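Local coordinates for protein ribonuclease J (Methanolobus psychrophilus R15, PDB 5HAB) that probably degrades RNA as a metal-dependent exoribonuclease of the beta-CASP metallo-beta-lactamase family, here captured as an engineered mutant in complex with RNA, at residues T172-I177 against S408-R413; C102-L107 against A194-F199; P239-A244 against I271-S276. The protein carries 1 engineered substitution. All blocks are in the same frame, centred on the assembly; numbering follows the deposited sequence.

Interaction 1: T172-I177 against S408-R413. With SO4 (sulfate ion), chain K; nucleotides of chain D.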
loop_
_atom_site.group_PDB
_atom_site.type_symbol
_atom_site.label_atom_id
_atom_site.label_comp_id
_atom_site.label_asym_id
_atom_site.label_seq_id
_atom_site.Cartn_x
_atom_site.Cartn_y
_atom_site.Cartn_z
ATOM N N THR B 172 -33.407 2.459 -9.603
ATOM C CA THR B 172 -32.269 2.846 -8.784
ATOM C C THR B 172 -31.234 3.502 -9.689
ATOM O O THR B 172 -31.479 3.686 -10.884
ATOM C CB THR B 172 -31.660 1.639 -8.041
ATOM O OG1 THR B 172 -30.730 2.102 -7.055
ATOM C CG2 THR B 172 -30.946 0.701 -9.019
ATOM N N GLN B 173 -30.081 3.858 -9.130
ATOM C CA GLN B 173 -29.033 4.484 -9.925
ATOM C C GLN B 173 -27.809 3.587 -10.014
ATOM O O GLN B 173 -27.590 2.740 -9.151
ATOM C CB GLN B 173 -28.649 5.844 -9.338
ATOM C CG GLN B 173 -29.617 6.968 -9.674
ATOM C CD GLN B 173 -29.516 7.411 -11.121
ATOM O OE1 GLN B 173 -28.419 7.620 -11.647
ATOM N NE2 GLN B 173 -30.664 7.574 -11.769
ATOM N N HIS B 174 -27.009 3.795 -11.056
ATOM C CA HIS B 174 -25.799 3.013 -11.291
ATOM C C HIS B 174 -25.034 3.627 -12.460
ATOM O O HIS B 174 -25.497 4.590 -13.073
ATOM C CB HIS B 174 -26.138 1.546 -11.574
ATOM C CG HIS B 174 -24.944 0.640 -11.584
ATOM N ND1 HIS B 174 -24.033 0.600 -10.551
ATOM C CD2 HIS B 174 -24.502 -0.242 -12.510
ATOM C CE1 HIS B 174 -23.087 -0.278 -10.836
ATOM N NE2 HIS B 174 -23.349 -0.803 -12.019
ATOM N N SER B 175 -23.868 3.070 -12.774
ATOM C CA SER B 175 -23.026 3.593 -13.845
ATOM C C SER B 175 -23.558 3.268 -15.243
ATOM O O SER B 175 -22.873 3.475 -16.246
ATOM C CB SER B 175 -21.606 3.051 -13.693
ATOM O OG SER B 175 -21.630 1.649 -13.509
ATOM N N ILE B 176 -24.778 2.749 -15.303
ATOM C CA ILE B 176 -25.471 2.560 -16.568
ATOM C C ILE B 176 -26.927 2.926 -16.327
ATOM O O ILE B 176 -27.449 2.757 -15.221
ATOM C CB ILE B 176 -25.308 1.125 -17.127
ATOM C CG1 ILE B 176 -25.902 1.029 -18.537
ATOM C CG2 ILE B 176 -25.950 0.099 -16.203
ATOM C CD1 ILE B 176 -25.749 -0.335 -19.198
ATOM N N ILE B 177 -27.568 3.465 -17.357
ATOM C CA ILE B 177 -28.932 3.953 -17.241
ATOM C C ILE B 177 -29.905 2.785 -17.134
ATOM O O ILE B 177 -29.603 1.669 -17.575
ATOM C CB ILE B 177 -29.287 4.859 -18.430
ATOM C CG1 ILE B 177 -28.967 4.154 -19.748
ATOM C CG2 ILE B 177 -28.526 6.171 -18.341
ATOM C CD1 ILE B 177 -29.415 4.916 -20.976
ATOM N N SER B 408 -17.662 6.519 -8.273
ATOM C CA SER B 408 -18.073 5.113 -8.222
ATOM C C SER B 408 -19.557 4.888 -8.505
ATOM O O SER B 408 -20.406 5.719 -8.168
ATOM C CB SER B 408 -17.741 4.512 -6.855
ATOM O OG SER B 408 -18.196 3.170 -6.783
ATOM N N GLY B 409 -19.865 3.742 -9.102
ATOM C CA GLY B 409 -21.246 3.354 -9.322
ATOM C C GLY B 409 -21.853 2.490 -8.226
ATOM O O GLY B 409 -22.981 2.022 -8.368
ATOM N N HIS B 410 -21.133 2.298 -7.119
ATOM C CA HIS B 410 -21.581 1.364 -6.081
ATOM C C HIS B 410 -21.811 2.015 -4.714
ATOM O O HIS B 410 -21.127 2.965 -4.332
ATOM C CB HIS B 410 -20.567 0.225 -5.919
ATOM C CG HIS B 410 -20.413 -0.633 -7.136
ATOM N ND1 HIS B 410 -21.278 -1.662 -7.436
ATOM C CD2 HIS B 410 -19.487 -0.619 -8.124
ATOM C CE1 HIS B 410 -20.895 -2.241 -8.560
ATOM N NE2 HIS B 410 -19.810 -1.628 -8.997
ATOM N N ALA B 411 -22.765 1.460 -3.973
ATOM C CA ALA B 411 -23.126 1.943 -2.645
ATOM C C ALA B 411 -21.974 1.824 -1.645
ATOM O O ALA B 411 -21.254 0.820 -1.611
ATOM C CB ALA B 411 -24.331 1.182 -2.130
ATOM N N TYR B 412 -21.805 2.860 -0.833
ATOM C CA TYR B 412 -20.818 2.824 0.238
ATOM C C TYR B 412 -21.477 2.271 1.500
ATOM O O TYR B 412 -22.662 1.939 1.489
ATOM C CB TYR B 412 -20.232 4.218 0.497
ATOM C CG TYR B 412 -19.235 4.678 -0.543
ATOM C CD1 TYR B 412 -19.081 3.988 -1.738
ATOM C CD2 TYR B 412 -18.434 5.794 -0.323
ATOM C CE1 TYR B 412 -18.169 4.404 -2.694
ATOM C CE2 TYR B 412 -17.515 6.214 -1.271
ATOM C CZ TYR B 412 -17.390 5.517 -2.454
ATOM O OH TYR B 412 -16.482 5.927 -3.406
ATOM N N ARG B 413 -20.708 2.173 2.577
ATOM C CA ARG B 413 -21.179 1.570 3.822
ATOM C C ARG B 413 -22.484 2.186 4.336
ATOM O O ARG B 413 -23.414 1.459 4.679
ATOM C CB ARG B 413 -20.076 1.644 4.894
ATOM C CG ARG B 413 -20.465 1.007 6.221
ATOM C CD ARG B 413 -19.361 1.069 7.283
ATOM N NE ARG B 413 -18.065 0.596 6.790
ATOM C CZ ARG B 413 -16.936 1.301 6.813
ATOM N NH1 ARG B 413 -16.922 2.537 7.297
ATOM N NH2 ARG B 413 -15.815 0.766 6.344
HETATM S S SO4 K . -12.773 2.760 7.739
HETATM O O1 SO4 K . -11.449 3.374 7.770
HETATM O O2 SO4 K . -13.731 3.620 8.431
HETATM O O3 SO4 K . -13.187 2.586 6.350
HETATM O O4 SO4 K . -12.720 1.458 8.399
ATOM O OP3 A D 1 -15.572 2.789 -10.270
ATOM P P A D 1 -16.661 1.841 -9.933
ATOM O OP1 A D 1 -17.850 2.169 -10.760
ATOM O OP2 A D 1 -16.798 1.802 -8.455
ATOM O "O5'" A D 1 -16.153 0.393 -10.333
ATOM C "C5'" A D 1 -15.598 0.125 -11.617
ATOM C "C4'" A D 1 -15.612 -1.355 -11.905
ATOM O "O4'" A D 1 -14.588 -1.995 -11.093
ATOM C "C3'" A D 1 -16.927 -2.053 -11.567
ATOM O "O3'" A D 1 -17.214 -3.079 -12.514
ATOM C "C2'" A D 1 -16.662 -2.659 -10.192
ATOM O "O2'" A D 1 -17.434 -3.805 -9.900
ATOM C "C1'" A D 1 -15.170 -2.983 -10.261
ATOM N N9 A D 1 -14.519 -2.902 -8.948
ATOM C C8 A D 1 -14.753 -1.942 -7.989
ATOM N N7 A D 1 -14.054 -2.095 -6.891
ATOM C C5 A D 1 -13.307 -3.240 -7.137
ATOM C C6 A D 1 -12.365 -3.931 -6.354
ATOM N N6 A D 1 -12.002 -3.551 -5.123
ATOM N N1 A D 1 -11.800 -5.039 -6.889
ATOM C C2 A D 1 -12.167 -5.418 -8.122
ATOM N N3 A D 1 -13.041 -4.852 -8.956
ATOM C C4 A D 1 -13.585 -3.753 -8.398
#
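Two irregular loops run closest at S175 and G409, whose CA atoms lie 4.9 Å apart; S175 N is 4.3 Å from G409 CA. G409 has no side chain on the face it turns to S175 OG and the H174 ring, so the loops can come this close. H174 carries most of the side-chain contact. Its CG stands anti to the backbone N (chi1 -170°), which carries the imidazole across to the 408-413 loop. From there ND1 donates to G409 O over 2.8 Å, bent to 143° at the hydrogen. G409 O lies close to the ring plane, but the nitrogen reaches it from above the carbonyl plane. CE1 of the same ring points at the face of H410: the pair is T-shaped, with planes at 68° and H174 CE1 3.7 Å from H410 CE1. A bond from H410 ND1 to E228 fixes the rotation of the receiving ring. H410 NE2 makes a weak hydrogen bond to a phosphate of another nucleotide of the bound RNA.

The terminal phosphate of nucleotide A1 of chain D, which still has OP3, is gripped twice by this loop. S408 OG donates to its OP2 at 2.6 Å. The backbone N of G409 donates to its OP1 at 3.0 Å. S408 OG also accepts from H410 N at 3.1 Å, closing an ST turn, so the same hydroxyl serves both turn and phosphate. R413 NH2 reaches a sulfate shared with K395 of the second subunit. A Ser-Gly-His loop holding a 5'-monophosphate beside a metallo-beta-lactamase histidine is consistent with the 5'-end pocket of RNase J exonucleases.

Interaction 2: C102-L107 against A194-F199. Engineered in segment 102-107: A106 (natural residue His). With nucleotides of chain D.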
loop_
_atom_site.group_PDB
_atom_site.type_symbol
_atom_site.label_atom_id
_atom_site.label_comp_id
_atom_site.label_asym_id
_atom_site.label_seq_id
_atom_site.Cartn_x
_atom_site.Cartn_y
_atom_site.Cartn_z
ATOM N N CYS B 102 -32.766 -9.502 -15.828
ATOM C CA CYS B 102 -31.514 -8.767 -15.947
ATOM C C CYS B 102 -31.716 -7.356 -15.420
ATOM O O CYS B 102 -32.457 -6.567 -16.010
ATOM C CB CYS B 102 -31.033 -8.736 -17.390
ATOM S SG CYS B 102 -30.470 -10.331 -17.993
ATOM N N THR B 103 -31.052 -7.035 -14.313
ATOM C CA THR B 103 -31.310 -5.775 -13.627
ATOM C C THR B 103 -30.678 -4.591 -14.352
ATOM O O THR B 103 -31.079 -3.449 -14.132
ATOM C CB THR B 103 -30.797 -5.809 -12.177
ATOM O OG1 THR B 103 -29.473 -6.349 -12.156
ATOM C CG2 THR B 103 -31.708 -6.670 -11.311
ATOM N N HIS B 104 -29.704 -4.861 -15.218
ATOM C CA HIS B 104 -29.204 -3.840 -16.143
ATOM C C HIS B 104 -28.405 -4.479 -17.272
ATOM O O HIS B 104 -28.248 -5.700 -17.320
ATOM C CB HIS B 104 -28.348 -2.781 -15.418
ATOM C CG HIS B 104 -27.088 -3.316 -14.808
ATOM N ND1 HIS B 104 -26.093 -3.912 -15.550
ATOM C CD2 HIS B 104 -26.645 -3.305 -13.528
ATOM C CE1 HIS B 104 -25.102 -4.269 -14.753
ATOM N NE2 HIS B 104 -25.411 -3.910 -13.519
ATOM N N GLY B 105 -27.868 -3.648 -18.161
ATOM C CA GLY B 105 -27.278 -4.150 -19.386
ATOM C C GLY B 105 -25.767 -4.166 -19.520
ATOM O O GLY B 105 -25.253 -4.330 -20.627
ATOM N N ALA B 106 -25.049 -4.021 -18.410
ATOM C CA ALA B 106 -23.589 -4.088 -18.448
ATOM C C ALA B 106 -23.154 -5.548 -18.426
ATOM O O ALA B 106 -23.933 -6.418 -18.030
ATOM C CB ALA B 106 -22.981 -3.325 -17.284
ATOM N N LEU B 107 -21.910 -5.813 -18.825
ATOM C CA LEU B 107 -21.443 -7.189 -19.034
ATOM C C LEU B 107 -21.396 -8.055 -17.779
ATOM O O LEU B 107 -21.392 -9.279 -17.874
ATOM C CB LEU B 107 -20.054 -7.206 -19.678
ATOM C CG LEU B 107 -19.934 -6.884 -21.170
ATOM C CD1 LEU B 107 -18.522 -7.176 -21.641
ATOM C CD2 LEU B 107 -20.938 -7.678 -21.981
ATOM N N ALA B 194 -30.810 -6.248 -4.800
ATOM C CA ALA B 194 -30.298 -4.897 -4.984
ATOM C C ALA B 194 -28.791 -4.941 -5.196
ATOM O O ALA B 194 -28.011 -4.704 -4.274
ATOM C CB ALA B 194 -30.640 -4.033 -3.787
ATOM N N CYS B 195 -28.393 -5.232 -6.429
ATOM C CA CYS B 195 -26.987 -5.402 -6.763
ATOM C C CYS B 195 -26.606 -4.493 -7.930
ATOM O O CYS B 195 -27.424 -4.233 -8.813
ATOM C CB CYS B 195 -26.704 -6.864 -7.098
ATOM S SG CYS B 195 -27.096 -8.024 -5.763
ATOM N N ASP B 196 -25.361 -4.026 -7.927
ATOM C CA ASP B 196 -24.891 -3.000 -8.864
ATOM C C ASP B 196 -25.761 -1.758 -8.774
ATOM O O ASP B 196 -26.422 -1.369 -9.736
ATOM C CB ASP B 196 -24.869 -3.523 -10.297
ATOM C CG ASP B 196 -23.580 -4.233 -10.634
ATOM O OD1 ASP B 196 -22.783 -4.498 -9.714
ATOM O OD2 ASP B 196 -23.357 -4.514 -11.826
ATOM N N PHE B 197 -25.746 -1.127 -7.608
ATOM C CA PHE B 197 -26.559 0.051 -7.395
ATOM C C PHE B 197 -25.864 1.095 -6.548
ATOM O O PHE B 197 -24.843 0.845 -5.910
ATOM C CB PHE B 197 -27.867 -0.318 -6.715
ATOM C CG PHE B 197 -27.758 -0.403 -5.222
ATOM C CD1 PHE B 197 -27.261 -1.547 -4.622
ATOM C CD2 PHE B 197 -28.140 0.663 -4.416
ATOM C CE1 PHE B 197 -27.153 -1.629 -3.249
ATOM C CE2 PHE B 197 -28.031 0.584 -3.046
ATOM C CZ PHE B 197 -27.537 -0.563 -2.462
ATOM N N LYS B 198 -26.509 2.245 -6.484
ATOM C CA LYS B 198 -25.979 3.404 -5.815
ATOM C C LYS B 198 -27.134 4.350 -5.535
ATOM O O LYS B 198 -27.971 4.591 -6.403
ATOM C CB LYS B 198 -24.905 4.045 -6.696
ATOM C CG LYS B 198 -24.820 5.542 -6.650
ATOM C CD LYS B 198 -23.864 6.021 -7.723
ATOM C CE LYS B 198 -23.531 7.485 -7.542
ATOM N NZ LYS B 198 -22.381 7.872 -8.389
ATOM N N PHE B 199 -27.215 4.848 -4.309
ATOM C CA PHE B 199 -28.137 5.928 -4.022
ATOM C C PHE B 199 -27.557 7.203 -4.635
ATOM O O PHE B 199 -26.399 7.545 -4.390
ATOM C CB PHE B 199 -28.343 6.094 -2.514
ATOM C CG PHE B 199 -29.104 4.969 -1.875
ATOM C CD1 PHE B 199 -29.917 4.145 -2.633
ATOM C CD2 PHE B 199 -29.007 4.735 -0.514
ATOM C CE1 PHE B 199 -30.620 3.110 -2.046
ATOM C CE2 PHE B 199 -29.708 3.699 0.081
ATOM C CZ PHE B 199 -30.516 2.887 -0.686
ATOM P P A D 3 -19.150 -2.852 -19.471
ATOM O OP1 A D 3 -19.865 -2.050 -20.497
ATOM O OP2 A D 3 -19.914 -3.435 -18.341
ATOM O "O5'" A D 3 -18.387 -4.048 -20.201
ATOM C "C5'" A D 3 -17.744 -3.855 -21.455
ATOM C "C4'" A D 3 -16.284 -3.512 -21.287
ATOM O "O4'" A D 3 -15.515 -4.696 -20.957
ATOM C "C3'" A D 3 -15.584 -2.950 -22.512
ATOM O "O3'" A D 3 -15.852 -1.573 -22.705
ATOM C "C2'" A D 3 -14.116 -3.247 -22.227
ATOM O "O2'" A D 3 -13.571 -2.277 -21.343
ATOM C "C1'" A D 3 -14.208 -4.582 -21.482
ATOM N N9 A D 3 -13.913 -5.743 -22.347
ATOM C C8 A D 3 -14.774 -6.562 -23.037
ATOM N N7 A D 3 -14.169 -7.515 -23.711
ATOM C C5 A D 3 -12.820 -7.310 -23.445
ATOM C C6 A D 3 -11.649 -7.980 -23.858
ATOM N N6 A D 3 -11.643 -9.045 -24.664
ATOM N N1 A D 3 -10.463 -7.512 -23.406
ATOM C C2 A D 3 -10.458 -6.446 -22.596
ATOM N N3 A D 3 -11.485 -5.735 -22.140
ATOM C C4 A D 3 -12.650 -6.223 -22.607
#
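H104 and D196 meet nearly flat: the imidazole and the carboxylate planes are only 2° apart, although the two side chains approach at about a right angle. H104 NE2 donates to D196 OD2 over 2.7 Å, with 156° at the hydrogen. The oxygen lies in the ring plane and uses its anti lone pair, the one away from OD1. D196 CB follows along the same ring edge, 3.3 Å from H104 NE2. The torsion of H104 places CG between its backbone N and carbonyl carbon (chi1 64°), which folds the ring back over its own loop. ND1 then accepts from A106 N at 3.0 Å, so both ring nitrogens are engaged and the ring can hardly flip. A looser contact brings T103 OG1 to 4.5 Å from C195 O, while the hydroxyl itself bonds to D54.

A106 is an engineered alanine, histidine in the natural sequence. Its CB lies 3.2 Å from OP2 of nucleotide A3 of chain D, and L107 N donates to that same OP2 at 3.1 Å. Residues 104-109 spell the HxHxDH signature of metallo-beta-lactamases in its mutated form, with D108 and H109 as its last two residues. In relatives, such histidines and the aspartate at the position of D196 usually bind zinc; here H104 and D196 are hydrogen-bonded directly to each other.

Both segments leave the ends of strands, 96-102 in the seven-stranded mixed sheet and 189-194 in the six-stranded one. H109, from the short helix 107-110, stacks on H104, H174 adds another ring, and F197 meets F181 of strand 179-186 edge-to-face and also touches L419 of helix 413-423.

Interaction 3: P239-A244 against I271-S276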
loop_
_atom_site.group_PDB
_atom_site.type_symbol
_atom_site.label_atom_id
_atom_site.label_comp_id
_atom_site.label_asym_id
_atom_site.label_seq_id
_atom_site.Cartn_x
_atom_site.Cartn_y
_atom_site.Cartn_z
ATOM N N PRO B 239 -20.409 9.321 -3.488
ATOM C CA PRO B 239 -20.584 10.649 -4.078
ATOM C C PRO B 239 -21.510 10.594 -5.288
ATOM O O PRO B 239 -21.498 9.606 -6.019
ATOM C CB PRO B 239 -19.160 11.057 -4.481
ATOM C CG PRO B 239 -18.343 9.810 -4.408
ATOM C CD PRO B 239 -18.992 8.937 -3.387
ATOM N N SER B 240 -22.316 11.632 -5.477
ATOM C CA SER B 240 -23.251 11.685 -6.589
ATOM C C SER B 240 -22.546 11.722 -7.938
ATOM O O SER B 240 -21.378 12.092 -8.040
ATOM C CB SER B 240 -24.169 12.898 -6.458
ATOM O OG SER B 240 -24.865 13.133 -7.672
ATOM N N GLU B 241 -23.266 11.298 -8.971
ATOM C CA GLU B 241 -22.808 11.437 -10.348
ATOM C C GLU B 241 -22.574 12.911 -10.684
ATOM O O GLU B 241 -21.758 13.252 -11.543
ATOM C CB GLU B 241 -23.840 10.828 -11.303
ATOM C CG GLU B 241 -23.613 11.114 -12.770
ATOM C CD GLU B 241 -22.323 10.522 -13.286
ATOM O OE1 GLU B 241 -21.832 10.985 -14.336
ATOM O OE2 GLU B 241 -21.800 9.581 -12.655
ATOM N N LEU B 242 -23.295 13.779 -9.984
ATOM C CA LEU B 242 -23.156 15.216 -10.157
ATOM C C LEU B 242 -21.729 15.667 -9.861
ATOM O O LEU B 242 -21.225 16.594 -10.487
ATOM C CB LEU B 242 -24.151 15.958 -9.268
ATOM C CG LEU B 242 -24.136 17.481 -9.374
ATOM C CD1 LEU B 242 -24.338 17.915 -10.818
ATOM C CD2 LEU B 242 -25.219 18.063 -8.496
ATOM N N ILE B 243 -21.084 15.002 -8.908
ATOM C CA ILE B 243 -19.697 15.294 -8.566
ATOM C C ILE B 243 -18.782 15.038 -9.761
ATOM O O ILE B 243 -17.901 15.848 -10.065
ATOM C CB ILE B 243 -19.253 14.469 -7.342
ATOM C CG1 ILE B 243 -20.125 14.811 -6.130
ATOM C CG2 ILE B 243 -17.771 14.668 -7.054
ATOM C CD1 ILE B 243 -20.184 16.299 -5.805
ATOM N N ALA B 244 -18.996 13.911 -10.440
ATOM C CA ALA B 244 -18.205 13.562 -11.621
ATOM C C ALA B 244 -18.506 14.529 -12.759
ATOM O O ALA B 244 -17.619 14.906 -13.529
ATOM C CB ALA B 244 -18.486 12.125 -12.055
ATOM N N ILE B 271 -23.860 6.141 -19.944
ATOM C CA ILE B 271 -24.581 7.078 -20.791
ATOM C C ILE B 271 -24.684 8.481 -20.177
ATOM O O ILE B 271 -24.599 9.479 -20.893
ATOM C CB ILE B 271 -25.979 6.506 -21.126
ATOM C CG1 ILE B 271 -25.841 5.142 -21.809
ATOM C CG2 ILE B 271 -26.747 7.441 -22.022
ATOM C CD1 ILE B 271 -24.981 5.160 -23.069
ATOM N N ALA B 272 -24.858 8.561 -18.859
ATOM C CA ALA B 272 -24.903 9.854 -18.170
ATOM C C ALA B 272 -23.594 10.619 -18.355
ATOM O O ALA B 272 -23.581 11.831 -18.614
ATOM C CB ALA B 272 -25.202 9.659 -16.699
ATOM N N ARG B 273 -22.493 9.886 -18.236
ATOM C CA ARG B 273 -21.163 10.455 -18.377
ATOM C C ARG B 273 -20.933 10.976 -19.793
ATOM O O ARG B 273 -20.513 12.121 -19.982
ATOM C CB ARG B 273 -20.101 9.412 -18.031
ATOM C CG ARG B 273 -18.685 9.918 -18.184
ATOM C CD ARG B 273 -18.270 10.703 -16.966
ATOM N NE ARG B 273 -17.809 9.818 -15.903
ATOM C CZ ARG B 273 -18.553 9.467 -14.863
ATOM N NH1 ARG B 273 -19.784 9.940 -14.749
ATOM N NH2 ARG B 273 -18.072 8.654 -13.935
ATOM N N VAL B 274 -21.194 10.120 -20.780
ATOM C CA VAL B 274 -21.039 10.478 -22.187
ATOM C C VAL B 274 -21.892 11.697 -22.530
ATOM O O VAL B 274 -21.442 12.611 -23.227
ATOM C CB VAL B 274 -21.396 9.295 -23.099
ATOM C CG1 VAL B 274 -21.404 9.731 -24.559
ATOM C CG2 VAL B 274 -20.422 8.143 -22.891
ATOM N N ASN B 275 -23.121 11.701 -22.019
ATOM C CA ASN B 275 -24.038 12.821 -22.179
ATOM C C ASN B 275 -23.384 14.113 -21.701
ATOM O O ASN B 275 -23.282 15.097 -22.459
ATOM C CB ASN B 275 -25.336 12.560 -21.404
ATOM C CG ASN B 275 -26.442 13.534 -21.766
ATOM O OD1 ASN B 275 -26.680 13.808 -22.943
ATOM N ND2 ASN B 275 -27.126 14.060 -20.755
ATOM N N SER B 276 -22.939 14.096 -20.444
ATOM C CA SER B 276 -22.232 15.234 -19.868
ATOM C C SER B 276 -21.108 15.691 -20.786
ATOM O O SER B 276 -20.964 16.885 -21.056
ATOM C CB SER B 276 -21.675 14.887 -18.487
ATOM O OG SER B 276 -22.703 14.864 -17.513
HETATM O O HOH W 1 -22.670 13.252 -15.692
#
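E241 and R273 bury the most surface here, with A244 third. The carboxylate and guanidinium lie nearly in one plane, 13° apart, so E241 meets R273 at the edge of the guanidinium and not over its face. As modelled, R273 NH1 donates to E241 OE2 at 2.9 Å, with 163° at the hydrogen, within a salt bridge; because NH1 stands too close to E241 OE1, this geometry is approximate, even though the identity of the pair is clear. R273 reaches the acid by curling: CG sets out anti to the backbone N, then the chain turns at chi2 and again at chi3 (83°). That curl brings one guanidinium face under A244, whose CB sits 3.7 Å from R273 NH1, offset toward the rim.

In the model a water donates to E241 OE1 at 2.8 Å, a bond that shares the uncertainty of OE1, and weakly to A272 O. S276 OG is hydrogen-bonded to H245 ND1. At the start of helix 241-253, S240 is the N-cap, its OG accepting from L242 N at 2.9 Å.

R273 NH2 goes on to H406, and NE makes a weak bond to S374. A buried arginine spread over these partners, with E241 probably balancing its charge, ties the first turns of helices 241-253 and 271-283 by a contact mainly polar in kind, with the A244 methyl packed on the guanidinium face.

How the interactions relate
Interactions 1 and 2 lie 8 Å apart, centre to centre, at the RNA-lined cleft; interaction 3 is about 11 Å from the first and 16 Å from the second. Along the chain, the segments of interactions 1 and 2 alternate (102-107, 172-177, 194-199), and 408-413 returns only after the two helices of interaction 3. The six-stranded mixed sheet links the first two: segment 172-177 follows its strand 166-172, and segment 194-199 leaves its strand 189-194. K198 joins all three, tying the loop before helix 241-253, through P239 O, to the loop 408-413 that holds the RNA 5' phosphate, through S408 O. I177 also packs on I271 of the beta-CASP helix 271-283.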